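Local coordinates for intracellular protein transport protein USO1 (Saccharomyces cerevisiae S288c, PDB 6LSU), which is a membrane tether required for protein transport from the ER to the Golgi complex, at residues 497-505 with 516-524; 329-338 with 362-372. All blocks are in the same frame, centred on the assembly; numbering follows the deposited sequence.

Both contacts lie in the globular head, built largely of armadillo-type helical repeats, and contact 2 (329-338 with 362-372) comes first in the sequence, ahead of contact 1 (497-505 with 516-524). Their centres are 27 Å apart and their nearest atoms about 11 Å apart. Helix 421-435 bridges this gap: Leu430 packs on Ala362 and Ala363 of contact 2, and Ala433 on Ala363, while Lys432 forms a salt bridge with Asp522 of contact 1. The N-to-C directions of the short helical segments differ by 111° in contact 1 and 115° in contact 2, but contact 1 is joined by apolar packing and contact 2 largely by side-chain amides.

Contact 1. Residues 497-505 with 516-524; sequences ANLFEVLLN and KLFFTTDIF
Phe524 drives the edge of its ring toward the face of Phe500 in a T-shaped stack, with ring centroids 5.1 Å apart and planes at 63°. Leu503 CD2 lies over one face of the Phe524 ring, 4.3 Å from its centroid, in a CH-pi contact, and Leu499 CB reaches Phe524 CE2 obliquely at 3.7 Å. Leu499 also sets CD1 across Ile523 CG2. Thr520 and Val502 continue this densely packed part. In Thr520, chi1 of -58° places OG1 beside the backbone N and CG2 anti to it, which turns CG2 to Leu499 O and Leu503 CB, while OG1 donates to Lys516 O at 2.8 Å and rests 3.5 Å from Val502 CG1. An alanine here would lose both branches and is likely to open a gap beside Leu503 and Val502 and to cost Lys516 O its hydroxyl donor. The contact thins only along the aliphatic part of Lys516, whose CD lies 3.6 Å from Val502 CG2; the chain bends at chi3 (78°) and carries NZ off to a salt bridge with Asp507. The two steeply angled helices belong to the helical-repeat globular head, where the pair is enclosed by helix 404-414 at Val502 and Thr520, helix 439-459 at Leu499 and Phe500, and helix 577-590 at Leu503 and Thr521.

Contact 2. Residues 329-338 with 362-372; sequences QNALLDSSVL and AANMVRSNEHA
Gln329 extends its side chain alongside the end of helix 354-366, and its amide works in two directions. NE2 donates to Asn364 O at 3.0 Å and to Arg367 O, also at 3.0 Å; the second bond is nearly straight and lies close to the plane of the Gln329 amide. OE1 faces the other way and accepts from Asn369 ND2 at 3.1 Å. The Gln329 and Asn369 side chains run antiparallel, their amide planes 72° apart; ND2 stands above the Gln329 carbonyl plane, while OE1 lies in the Asn369 amide plane. Asn330 meets the same ND2 through OD1 at 3.1 Å, its amide turned almost perpendicular to that of Asn369, and both protons of this amino group are thereby used. Between the two helices the chain makes a type II beta turn from Val366 to Asn369, which passes from the sixth armadillo repeat into the seventh; Asn369 is the N-cap of the next helix, OD1 accepting from Ala372 N at 2.8 Å, and through it Gln329 also holds the start of that helix. With CG anti to the backbone N (chi1 -176°), Asn369 sends its amide back to Gln329 and Asn330. Leu333 packs toward His371 and Ala372, its exact placement doubtful. At the other end, Leu338 and Met365 pass one another in opposite senses, Leu338 CD1 lying 4.1 Å from Met365 SD and also meeting Ala362 CB and Val366 CG1. Val314 of helix 301-317 packs against Met365 and Val337, while Ser315 OG binds Asn364 ND2.

Contact 1. Residues 497-505 with 516-524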
ATOM      1  N   ALA A 497     -20.239 -15.316 -11.569  1.00 60.16           N
ATOM      2  CA  ALA A 497     -19.768 -14.830 -10.244  1.00 60.80           C
ATOM      3  C   ALA A 497     -20.091 -15.840  -9.131  1.00 59.65           C
ATOM      4  O   ALA A 497     -20.373 -15.364  -8.012  1.00 58.68           O
ATOM      5  CB  ALA A 497     -20.373 -13.479  -9.936  1.00 56.40           C
ATOM      6  N   ASN A 498     -20.024 -17.153  -9.406  1.00 57.61           N
ATOM      7  CA  ASN A 498     -20.450 -18.202  -8.447  1.00 56.81           C
ATOM      8  C   ASN A 498     -19.266 -19.067  -8.022  1.00 54.48           C
ATOM      9  O   ASN A 498     -18.571 -19.613  -8.862  1.00 57.54           O
ATOM     10  CB  ASN A 498     -21.620 -19.049  -8.965  1.00 56.73           C
ATOM     11  CG  ASN A 498     -22.271 -19.810  -7.826  1.00 56.41           C
ATOM     12  OD1 ASN A 498     -21.672 -20.710  -7.237  1.00 61.33           O
ATOM     13  ND2 ASN A 498     -23.454 -19.383  -7.409  1.00 51.67           N
ATOM     14  N   LEU A 499     -19.055 -19.130  -6.719  1.00 57.92           N
ATOM     15  CA  LEU A 499     -17.870 -19.762  -6.100  1.00 61.04           C
ATOM     16  C   LEU A 499     -18.100 -21.268  -6.096  1.00 60.40           C
ATOM     17  O   LEU A 499     -17.106 -21.992  -6.132  1.00 56.96           O
ATOM     18  CB  LEU A 499     -17.682 -19.234  -4.671  1.00 58.45           C
ATOM     19  CG  LEU A 499     -17.249 -17.778  -4.544  1.00 61.98           C
ATOM     20  CD1 LEU A 499     -17.479 -17.238  -3.131  1.00 65.18           C
ATOM     21  CD2 LEU A 499     -15.805 -17.619  -4.924  1.00 61.29           C
ATOM     22  N   PHE A 500     -19.364 -21.691  -5.976  1.00 62.69           N
ATOM     23  CA  PHE A 500     -19.777 -23.116  -5.959  1.00 63.94           C
ATOM     24  C   PHE A 500     -19.561 -23.714  -7.348  1.00 70.29           C
ATOM     25  O   PHE A 500     -19.074 -24.845  -7.475  1.00 71.07           O
ATOM     26  CB  PHE A 500     -21.208 -23.231  -5.484  1.00 60.15           C
ATOM     27  CG  PHE A 500     -21.340 -23.068  -3.998  1.00 62.06           C
ATOM     28  CD1 PHE A 500     -20.810 -24.013  -3.141  1.00 61.42           C
ATOM     29  CD2 PHE A 500     -22.010 -21.989  -3.460  1.00 60.75           C
ATOM     30  CE1 PHE A 500     -20.958 -23.874  -1.769  1.00 65.34           C
ATOM     31  CE2 PHE A 500     -22.104 -21.835  -2.090  1.00 62.03           C
ATOM     32  CZ  PHE A 500     -21.606 -22.786  -1.246  1.00 59.01           C
ATOM     33  N   GLU A 501     -19.859 -22.925  -8.373  1.00 63.46           N
ATOM     34  CA  GLU A 501     -19.551 -23.303  -9.754  1.00 73.97           C
ATOM     35  C   GLU A 501     -18.086 -23.740  -9.809  1.00 74.56           C
ATOM     36  O   GLU A 501     -17.842 -24.789 -10.356  1.00 81.06           O
ATOM     37  CB  GLU A 501     -19.853 -22.147 -10.701  1.00 85.01           C
ATOM     38  CG  GLU A 501     -20.443 -22.606 -12.021  1.00100.24           C
ATOM     39  CD  GLU A 501     -21.142 -21.508 -12.812  1.00112.46           C
ATOM     40  OE1 GLU A 501     -22.067 -21.844 -13.593  1.00126.40           O
ATOM     41  OE2 GLU A 501     -20.770 -20.322 -12.645  1.00125.42           O
ATOM     42  N   VAL A 502     -17.145 -22.971  -9.251  1.00 69.01           N
ATOM     43  CA  VAL A 502     -15.699 -23.308  -9.349  1.00 64.37           C
ATOM     44  C   VAL A 502     -15.407 -24.490  -8.417  1.00 62.58           C
ATOM     45  O   VAL A 502     -14.833 -25.512  -8.833  1.00 69.64           O
ATOM     46  CB  VAL A 502     -14.821 -22.095  -9.020  1.00 60.75           C
ATOM     47  CG1 VAL A 502     -13.364 -22.491  -8.820  1.00 56.33           C
ATOM     48  CG2 VAL A 502     -14.958 -21.027 -10.093  1.00 61.69           C
ATOM     49  N   LEU A 503     -15.831 -24.382  -7.181  1.00 59.22           N
ATOM     50  CA  LEU A 503     -15.435 -25.371  -6.140  1.00 58.80           C
ATOM     51  C   LEU A 503     -15.950 -26.794  -6.466  1.00 64.81           C
ATOM     52  O   LEU A 503     -15.288 -27.764  -6.018  1.00 68.71           O
ATOM     53  CB  LEU A 503     -16.003 -24.923  -4.807  1.00 51.45           C
ATOM     54  CG  LEU A 503     -15.633 -25.822  -3.646  1.00 52.02           C
ATOM     55  CD1 LEU A 503     -14.201 -25.598  -3.295  1.00 57.67           C
ATOM     56  CD2 LEU A 503     -16.496 -25.597  -2.423  1.00 53.40           C
ATOM     57  N   LEU A 504     -17.086 -26.951  -7.154  1.00 59.42           N
ATOM     58  CA  LEU A 504     -17.810 -28.249  -7.234  1.00 61.75           C
ATOM     59  C   LEU A 504     -17.950 -28.714  -8.693  1.00 56.63           C
ATOM     60  O   LEU A 504     -18.663 -29.688  -8.942  1.00 63.60           O
ATOM     61  CB  LEU A 504     -19.198 -28.130  -6.560  1.00 60.77           C
ATOM     62  CG  LEU A 504     -19.210 -27.783  -5.064  1.00 59.41           C
ATOM     63  CD1 LEU A 504     -20.603 -27.403  -4.583  1.00 56.16           C
ATOM     64  CD2 LEU A 504     -18.699 -28.945  -4.218  1.00 64.63           C
ATOM     65  N   ASN A 505     -17.356 -28.015  -9.637  1.00 63.46           N
ATOM     66  CA  ASN A 505     -17.383 -28.394 -11.069  1.00 67.42           C
ATOM     67  C   ASN A 505     -15.958 -28.646 -11.513  1.00 68.20           C
ATOM     68  O   ASN A 505     -15.015 -28.238 -10.792  1.00 66.98           O
ATOM     69  CB  ASN A 505     -18.040 -27.391 -12.010  1.00 69.99           C
ATOM     70  CG  ASN A 505     -19.543 -27.336 -11.830  1.00 82.52           C
ATOM     71  OD1 ASN A 505     -20.067 -27.893 -10.862  1.00 91.29           O
ATOM     72  ND2 ASN A 505     -20.238 -26.630 -12.724  1.00 91.46           N
ATOM     73  N   LYS A 516      -7.883 -19.097  -9.861  1.00 50.10           N
ATOM     74  CA  LYS A 516      -9.355 -19.223  -9.719  1.00 55.74           C
ATOM     75  C   LYS A 516      -9.720 -20.203  -8.587  1.00 62.78           C
ATOM     76  O   LYS A 516     -10.656 -19.924  -7.790  1.00 62.25           O
ATOM     77  CB  LYS A 516      -9.956 -19.794 -10.987  1.00 54.71           C
ATOM     78  CG  LYS A 516     -11.404 -20.177 -10.866  1.00 56.87           C
ATOM     79  CD  LYS A 516     -12.081 -20.253 -12.200  1.00 59.42           C
ATOM     80  CE  LYS A 516     -11.747 -21.534 -12.940  1.00 63.13           C
ATOM     81  NZ  LYS A 516     -12.411 -21.515 -14.267  1.00 62.46           N
ATOM     82  N   LEU A 517      -9.049 -21.353  -8.520  1.00 61.01           N
ATOM     83  CA  LEU A 517      -9.384 -22.346  -7.479  1.00 61.27           C
ATOM     84  C   LEU A 517      -8.805 -21.869  -6.144  1.00 52.50           C
ATOM     85  O   LEU A 517      -9.441 -21.974  -5.123  1.00 51.94           O
ATOM     86  CB  LEU A 517      -8.821 -23.692  -7.915  1.00 63.77           C
ATOM     87  CG  LEU A 517      -9.435 -24.943  -7.311  1.00 59.81           C
ATOM     88  CD1 LEU A 517      -8.311 -25.869  -6.920  1.00 61.31           C
ATOM     89  CD2 LEU A 517     -10.350 -24.664  -6.145  1.00 56.49           C
ATOM     90  N   PHE A 518      -7.622 -21.287  -6.180  1.00 55.51           N
ATOM     91  CA  PHE A 518      -6.871 -20.843  -4.970  1.00 52.25           C
ATOM     92  C   PHE A 518      -7.677 -19.786  -4.195  1.00 52.24           C
ATOM     93  O   PHE A 518      -7.897 -19.909  -2.996  1.00 56.02           O
ATOM     94  CB  PHE A 518      -5.499 -20.332  -5.365  1.00 51.84           C
ATOM     95  CG  PHE A 518      -4.810 -19.681  -4.189  1.00 56.64           C
ATOM     96  CD1 PHE A 518      -4.249 -20.448  -3.186  1.00 58.15           C
ATOM     97  CD2 PHE A 518      -4.903 -18.307  -3.998  1.00 55.60           C
ATOM     98  CE1 PHE A 518      -3.705 -19.830  -2.056  1.00 66.72           C
ATOM     99  CE2 PHE A 518      -4.374 -17.706  -2.873  1.00 52.57           C
ATOM    100  CZ  PHE A 518      -3.764 -18.462  -1.903  1.00 57.45           C
ATOM    101  N   PHE A 519      -8.174 -18.778  -4.904  1.00 54.45           N
ATOM    102  CA  PHE A 519      -9.097 -17.743  -4.378  1.00 51.87           C
ATOM    103  C   PHE A 519     -10.344 -18.392  -3.802  1.00 49.63           C
ATOM    104  O   PHE A 519     -10.611 -18.142  -2.576  1.00 50.83           O
ATOM    105  CB  PHE A 519      -9.312 -16.662  -5.430  1.00 51.67           C
ATOM    106  CG  PHE A 519      -8.106 -15.776  -5.608  1.00 45.39           C
ATOM    107  CD1 PHE A 519      -7.411 -15.299  -4.508  1.00 43.78           C
ATOM    108  CD2 PHE A 519      -7.683 -15.384  -6.884  1.00 48.90           C
ATOM    109  CE1 PHE A 519      -6.275 -14.507  -4.678  1.00 48.62           C
ATOM    110  CE2 PHE A 519      -6.570 -14.563  -7.063  1.00 45.85           C
ATOM    111  CZ  PHE A 519      -5.854 -14.156  -5.963  1.00 47.16           C
ATOM    112  N   THR A 520     -11.043 -19.218  -4.576  1.00 54.99           N
ATOM    113  CA  THR A 520     -12.266 -19.948  -4.115  1.00 51.77           C
ATOM    114  C   THR A 520     -11.958 -20.687  -2.803  1.00 51.70           C
ATOM    115  O   THR A 520     -12.633 -20.481  -1.776  1.00 57.26           O
ATOM    116  CB  THR A 520     -12.804 -20.870  -5.211  1.00 50.55           C
ATOM    117  OG1 THR A 520     -13.084 -20.047  -6.357  1.00 54.93           O
ATOM    118  CG2 THR A 520     -14.121 -21.509  -4.847  1.00 54.51           C
ATOM    119  N   THR A 521     -10.946 -21.513  -2.751  1.00 48.31           N
ATOM    120  CA  THR A 521     -10.727 -22.258  -1.500  1.00 49.48           C
ATOM    121  C   THR A 521     -10.393 -21.241  -0.400  1.00 49.04           C
ATOM    122  O   THR A 521     -10.791 -21.395   0.743  1.00 54.90           O
ATOM    123  CB  THR A 521      -9.695 -23.365  -1.720  1.00 51.03           C
ATOM    124  OG1 THR A 521      -8.585 -22.828  -2.461  1.00 46.39           O
ATOM    125  CG2 THR A 521     -10.319 -24.504  -2.477  1.00 52.62           C
ATOM    126  N   ASP A 522      -9.612 -20.232  -0.720  1.00 52.00           N
ATOM    127  CA  ASP A 522      -9.168 -19.227   0.282  1.00 47.80           C
ATOM    128  C   ASP A 522     -10.369 -18.438   0.838  1.00 48.21           C
ATOM    129  O   ASP A 522     -10.471 -18.241   2.030  1.00 47.89           O
ATOM    130  CB  ASP A 522      -8.162 -18.254  -0.317  1.00 50.43           C
ATOM    131  CG  ASP A 522      -7.697 -17.205   0.694  1.00 51.58           C
ATOM    132  OD1 ASP A 522      -6.972 -17.593   1.636  1.00 56.51           O
ATOM    133  OD2 ASP A 522      -8.139 -16.033   0.584  1.00 51.48           O
ATOM    134  N   ILE A 523     -11.327 -18.069   0.015  1.00 51.48           N
ATOM    135  CA  ILE A 523     -12.577 -17.438   0.544  1.00 54.68           C
ATOM    136  C   ILE A 523     -13.344 -18.416   1.432  1.00 53.53           C
ATOM    137  O   ILE A 523     -13.695 -17.971   2.547  1.00 55.91           O
ATOM    138  CB  ILE A 523     -13.435 -16.853  -0.595  1.00 57.02           C
ATOM    139  CG1 ILE A 523     -14.141 -15.603  -0.111  1.00 58.00           C
ATOM    140  CG2 ILE A 523     -14.396 -17.832  -1.212  1.00 59.14           C
ATOM    141  CD1 ILE A 523     -13.164 -14.554   0.209  1.00 66.34           C
ATOM    142  N   PHE A 524     -13.573 -19.677   1.009  1.00 50.35           N
ATOM    143  CA  PHE A 524     -14.339 -20.660   1.836  1.00 49.10           C
ATOM    144  C   PHE A 524     -13.624 -20.957   3.143  1.00 46.55           C
ATOM    145  O   PHE A 524     -14.294 -21.064   4.150  1.00 48.61           O
ATOM    146  CB  PHE A 524     -14.599 -21.969   1.110  1.00 49.07           C
ATOM    147  CG  PHE A 524     -15.786 -21.864   0.210  1.00 50.89           C
ATOM    148  CD1 PHE A 524     -17.055 -22.005   0.733  1.00 51.76           C
ATOM    149  CD2 PHE A 524     -15.636 -21.589  -1.136  1.00 54.99           C
ATOM    150  CE1 PHE A 524     -18.163 -21.915  -0.090  1.00 51.88           C
ATOM    151  CE2 PHE A 524     -16.750 -21.511  -1.953  1.00 57.10           C
ATOM    152  CZ  PHE A 524     -18.007 -21.663  -1.427  1.00 53.45           C
TER

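Contact 2. Residues 329-338 with 362-372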
ATOM      1  N   GLN A 329     -14.648   6.148   8.944  1.00 56.40           N
ATOM      2  CA  GLN A 329     -15.308   5.271   7.958  1.00 54.26           C
ATOM      3  C   GLN A 329     -16.681   5.884   7.651  1.00 58.39           C
ATOM      4  O   GLN A 329     -16.962   6.195   6.452  1.00 52.38           O
ATOM      5  CB  GLN A 329     -15.403   3.829   8.436  1.00 55.36           C
ATOM      6  CG  GLN A 329     -14.162   2.980   8.173  1.00 61.25           C
ATOM      7  CD  GLN A 329     -14.289   1.639   8.861  1.00 60.47           C
ATOM      8  OE1 GLN A 329     -14.898   1.545   9.936  1.00 56.33           O
ATOM      9  NE2 GLN A 329     -13.811   0.598   8.181  1.00 52.88           N
ATOM     10  N   ASN A 330     -17.481   6.071   8.718  1.00 67.88           N
ATOM     11  CA  ASN A 330     -18.846   6.664   8.708  1.00 65.31           C
ATOM     12  C   ASN A 330     -18.821   8.035   8.032  1.00 56.74           C
ATOM     13  O   ASN A 330     -19.622   8.250   7.134  1.00 65.50           O
ATOM     14  CB  ASN A 330     -19.406   6.748  10.129  1.00 72.41           C
ATOM     15  CG  ASN A 330     -19.771   5.407  10.733  1.00 70.61           C
ATOM     16  OD1 ASN A 330     -19.916   4.415  10.032  1.00 70.57           O
ATOM     17  ND2 ASN A 330     -19.983   5.386  12.039  1.00 77.45           N
ATOM     18  N   ALA A 331     -17.874   8.896   8.409  1.00 57.49           N
ATOM     19  CA  ALA A 331     -17.640  10.197   7.746  1.00 57.21           C
ATOM     20  C   ALA A 331     -17.441   9.984   6.234  1.00 59.00           C
ATOM     21  O   ALA A 331     -18.128  10.656   5.431  1.00 59.44           O
ATOM     22  CB  ALA A 331     -16.480  10.920   8.389  1.00 57.04           C
ATOM     23  N   LEU A 332     -16.540   9.085   5.828  1.00 63.58           N
ATOM     24  CA  LEU A 332     -16.235   8.894   4.370  1.00 62.94           C
ATOM     25  C   LEU A 332     -17.464   8.361   3.621  1.00 62.70           C
ATOM     26  O   LEU A 332     -17.571   8.621   2.388  1.00 59.64           O
ATOM     27  CB  LEU A 332     -15.046   7.951   4.214  1.00 60.79           C
ATOM     28  CG  LEU A 332     -13.705   8.538   4.603  1.00 64.13           C
ATOM     29  CD1 LEU A 332     -12.723   7.425   4.916  1.00 69.03           C
ATOM     30  CD2 LEU A 332     -13.180   9.457   3.529  1.00 68.50           C
ATOM     31  N   LEU A 333     -18.337   7.624   4.323  1.00 65.62           N
ATOM     32  CA  LEU A 333     -19.531   7.001   3.716  1.00 69.91           C
ATOM     33  C   LEU A 333     -20.579   8.083   3.456  1.00 74.52           C
ATOM     34  O   LEU A 333     -21.292   7.969   2.429  1.00 72.97           O
ATOM     35  CB  LEU A 333     -20.065   5.901   4.629  1.00 69.71           C
ATOM     36  CG  LEU A 333     -19.685   4.488   4.217  1.00 78.50           C
ATOM     37  CD1 LEU A 333     -20.489   3.516   5.048  1.00 86.58           C
ATOM     38  CD2 LEU A 333     -19.946   4.235   2.740  1.00 77.42           C
ATOM     39  N   ASP A 334     -20.582   9.125   4.292  1.00 75.27           N
ATOM     40  CA  ASP A 334     -21.492  10.292   4.197  1.00 81.49           C
ATOM     41  C   ASP A 334     -20.991  11.288   3.141  1.00 80.55           C
ATOM     42  O   ASP A 334     -21.407  12.464   3.207  1.00 91.27           O
ATOM     43  CB  ASP A 334     -21.627  11.006   5.547  1.00 89.76           C
ATOM     44  CG  ASP A 334     -22.829  11.938   5.615  1.00 94.58           C
ATOM     45  OD1 ASP A 334     -23.677  11.869   4.676  1.00 96.63           O
ATOM     46  OD2 ASP A 334     -22.923  12.699   6.604  1.00 96.22           O
ATOM     47  N   SER A 335     -20.146  10.864   2.207  1.00 77.39           N
ATOM     48  CA  SER A 335     -19.727  11.678   1.035  1.00 78.08           C
ATOM     49  C   SER A 335     -19.782  10.807  -0.220  1.00 68.34           C
ATOM     50  O   SER A 335     -20.372   9.724  -0.135  1.00 65.69           O
ATOM     51  CB  SER A 335     -18.354  12.290   1.256  1.00 77.95           C
ATOM     52  OG  SER A 335     -17.322  11.320   1.186  1.00 83.97           O
ATOM     53  N   SER A 336     -19.199  11.260  -1.330  1.00 64.82           N
ATOM     54  CA  SER A 336     -19.115  10.456  -2.578  1.00 74.67           C
ATOM     55  C   SER A 336     -17.842   9.583  -2.618  1.00 68.86           C
ATOM     56  O   SER A 336     -17.652   8.877  -3.612  1.00 69.69           O
ATOM     57  CB  SER A 336     -19.271  11.338  -3.803  1.00 81.87           C
ATOM     58  OG  SER A 336     -18.499  12.533  -3.708  1.00 88.08           O
ATOM     59  N   VAL A 337     -17.024   9.544  -1.564  1.00 65.46           N
ATOM     60  CA  VAL A 337     -15.626   9.032  -1.692  1.00 65.89           C
ATOM     61  C   VAL A 337     -15.655   7.541  -2.042  1.00 60.76           C
ATOM     62  O   VAL A 337     -14.982   7.173  -3.013  1.00 56.70           O
ATOM     63  CB  VAL A 337     -14.740   9.340  -0.473  1.00 67.67           C
ATOM     64  CG1 VAL A 337     -13.314   8.885  -0.726  1.00 69.96           C
ATOM     65  CG2 VAL A 337     -14.724  10.814  -0.162  1.00 70.48           C
ATOM     66  N   LEU A 338     -16.442   6.735  -1.335  1.00 59.48           N
ATOM     67  CA  LEU A 338     -16.551   5.269  -1.563  1.00 58.16           C
ATOM     68  C   LEU A 338     -16.935   4.989  -3.002  1.00 58.66           C
ATOM     69  O   LEU A 338     -16.332   4.085  -3.636  1.00 80.15           O
ATOM     70  CB  LEU A 338     -17.610   4.635  -0.668  1.00 59.81           C
ATOM     71  CG  LEU A 338     -17.706   3.107  -0.817  1.00 66.89           C
ATOM     72  CD1 LEU A 338     -16.361   2.441  -0.529  1.00 65.13           C
ATOM     73  CD2 LEU A 338     -18.793   2.524   0.091  1.00 59.56           C
ATOM     74  N   ALA A 362     -10.843   1.148  -0.723  1.00 50.56           N
ATOM     75  CA  ALA A 362     -12.247   0.770  -0.421  1.00 49.96           C
ATOM     76  C   ALA A 362     -12.250  -0.271   0.692  1.00 48.20           C
ATOM     77  O   ALA A 362     -13.170  -0.262   1.479  1.00 50.42           O
ATOM     78  CB  ALA A 362     -13.002   0.250  -1.641  1.00 48.56           C
ATOM     79  N   ALA A 363     -11.261  -1.149   0.762  1.00 51.55           N
ATOM     80  CA  ALA A 363     -11.292  -2.241   1.765  1.00 55.00           C
ATOM     81  C   ALA A 363     -11.115  -1.594   3.153  1.00 47.47           C
ATOM     82  O   ALA A 363     -11.752  -2.007   4.093  1.00 50.12           O
ATOM     83  CB  ALA A 363     -10.265  -3.317   1.441  1.00 51.14           C
ATOM     84  N   ASN A 364     -10.217  -0.652   3.279  1.00 48.28           N
ATOM     85  CA  ASN A 364     -10.018   0.091   4.549  1.00 52.14           C
ATOM     86  C   ASN A 364     -11.286   0.880   4.942  1.00 50.93           C
ATOM     87  O   ASN A 364     -11.698   0.843   6.085  1.00 53.43           O
ATOM     88  CB  ASN A 364      -8.848   1.031   4.412  1.00 53.72           C
ATOM     89  CG  ASN A 364      -7.533   0.308   4.535  1.00 56.82           C
ATOM     90  OD1 ASN A 364      -7.374  -0.588   5.377  1.00 51.91           O
ATOM     91  ND2 ASN A 364      -6.584   0.793   3.742  1.00 63.52           N
ATOM     92  N   MET A 365     -11.965   1.446   3.965  1.00 49.23           N
ATOM     93  CA  MET A 365     -13.227   2.187   4.173  1.00 50.97           C
ATOM     94  C   MET A 365     -14.370   1.327   4.765  1.00 55.09           C
ATOM     95  O   MET A 365     -15.220   1.918   5.492  1.00 60.78           O
ATOM     96  CB  MET A 365     -13.684   2.789   2.843  1.00 48.62           C
ATOM     97  CG  MET A 365     -12.646   3.801   2.305  1.00 51.85           C
ATOM     98  SD  MET A 365     -13.487   4.879   1.181  1.00 62.44           S
ATOM     99  CE  MET A 365     -12.624   4.572  -0.335  1.00 52.51           C
ATOM    100  N   VAL A 366     -14.440   0.014   4.498  1.00 52.75           N
ATOM    101  CA  VAL A 366     -15.659  -0.796   4.840  1.00 48.25           C
ATOM    102  C   VAL A 366     -15.341  -1.885   5.853  1.00 42.70           C
ATOM    103  O   VAL A 366     -16.253  -2.415   6.468  1.00 47.94           O
ATOM    104  CB  VAL A 366     -16.318  -1.405   3.608  1.00 46.81           C
ATOM    105  CG1 VAL A 366     -16.590  -0.373   2.554  1.00 48.79           C
ATOM    106  CG2 VAL A 366     -15.496  -2.520   3.034  1.00 54.31           C
ATOM    107  N   ARG A 367     -14.076  -2.177   6.060  1.00 42.71           N
ATOM    108  CA  ARG A 367     -13.686  -3.297   6.926  1.00 45.08           C
ATOM    109  C   ARG A 367     -14.389  -3.195   8.275  1.00 46.68           C
ATOM    110  O   ARG A 367     -14.116  -2.272   9.005  1.00 56.48           O
ATOM    111  CB  ARG A 367     -12.172  -3.271   7.126  1.00 49.84           C
ATOM    112  CG  ARG A 367     -11.670  -4.478   7.928  1.00 53.45           C
ATOM    113  CD  ARG A 367     -10.314  -5.038   7.538  1.00 53.97           C
ATOM    114  NE  ARG A 367      -9.505  -3.974   6.959  1.00 60.93           N
ATOM    115  CZ  ARG A 367      -9.027  -3.955   5.730  1.00 59.29           C
ATOM    116  NH1 ARG A 367      -9.219  -4.974   4.939  1.00 62.99           N
ATOM    117  NH2 ARG A 367      -8.367  -2.909   5.281  1.00 67.11           N
ATOM    118  N   SER A 368     -15.241  -4.137   8.615  1.00 54.47           N
ATOM    119  CA  SER A 368     -15.755  -4.325  10.010  1.00 58.39           C
ATOM    120  C   SER A 368     -16.757  -3.245  10.453  1.00 57.43           C
ATOM    121  O   SER A 368     -16.772  -2.919  11.622  1.00 62.56           O
ATOM    122  CB  SER A 368     -14.601  -4.353  10.959  1.00 53.32           C
ATOM    123  OG  SER A 368     -14.404  -5.681  11.339  1.00 62.62           O
ATOM    124  N   ASN A 369     -17.528  -2.690   9.528  1.00 58.68           N
ATOM    125  CA  ASN A 369     -18.444  -1.552   9.757  1.00 52.96           C
ATOM    126  C   ASN A 369     -19.741  -1.993   9.100  1.00 54.67           C
ATOM    127  O   ASN A 369     -19.781  -1.850   7.850  1.00 52.87           O
ATOM    128  CB  ASN A 369     -17.851  -0.305   9.116  1.00 55.49           C
ATOM    129  CG  ASN A 369     -18.642   0.962   9.348  1.00 56.38           C
ATOM    130  OD1 ASN A 369     -19.872   1.004   9.183  1.00 57.27           O
ATOM    131  ND2 ASN A 369     -17.919   2.017   9.680  1.00 55.46           N
ATOM    132  N   GLU A 370     -20.667  -2.609   9.875  1.00 51.16           N
ATOM    133  CA  GLU A 370     -22.013  -2.988   9.389  1.00 53.27           C
ATOM    134  C   GLU A 370     -22.507  -1.935   8.374  1.00 52.04           C
ATOM    135  O   GLU A 370     -22.875  -2.273   7.255  1.00 62.26           O
ATOM    136  CB  GLU A 370     -22.984  -3.058  10.572  1.00 60.41           C
ATOM    137  CG  GLU A 370     -23.189  -4.421  11.200  1.00 65.91           C
ATOM    138  CD  GLU A 370     -24.624  -4.638  11.660  1.00 74.41           C
ATOM    139  OE1 GLU A 370     -24.838  -5.194  12.781  1.00 81.80           O
ATOM    140  OE2 GLU A 370     -25.532  -4.210  10.904  1.00 86.86           O
ATOM    141  N   HIS A 371     -22.537  -0.673   8.778  1.00 53.73           N
ATOM    142  CA  HIS A 371     -23.150   0.430   7.992  1.00 51.09           C
ATOM    143  C   HIS A 371     -22.423   0.540   6.630  1.00 51.14           C
ATOM    144  O   HIS A 371     -23.110   0.639   5.555  1.00 51.20           O
ATOM    145  CB  HIS A 371     -23.092   1.762   8.773  1.00 54.51           C
ATOM    146  CG  HIS A 371     -23.669   2.852   7.949  1.00 46.99           C
ATOM    147  ND1 HIS A 371     -23.008   3.972   7.625  1.00 45.02           N
ATOM    148  CD2 HIS A 371     -24.788   2.863   7.226  1.00 46.75           C
ATOM    149  CE1 HIS A 371     -23.703   4.653   6.747  1.00 46.01           C
ATOM    150  NE2 HIS A 371     -24.797   3.998   6.493  1.00 46.60           N
ATOM    151  N   ALA A 372     -21.087   0.539   6.650  1.00 45.01           N
ATOM    152  CA  ALA A 372     -20.263   0.523   5.409  1.00 52.20           C
ATOM    153  C   ALA A 372     -20.543  -0.746   4.583  1.00 46.62           C
ATOM    154  O   ALA A 372     -20.888  -0.608   3.407  1.00 51.47           O
ATOM    155  CB  ALA A 372     -18.785   0.735   5.712  1.00 48.96           C
TER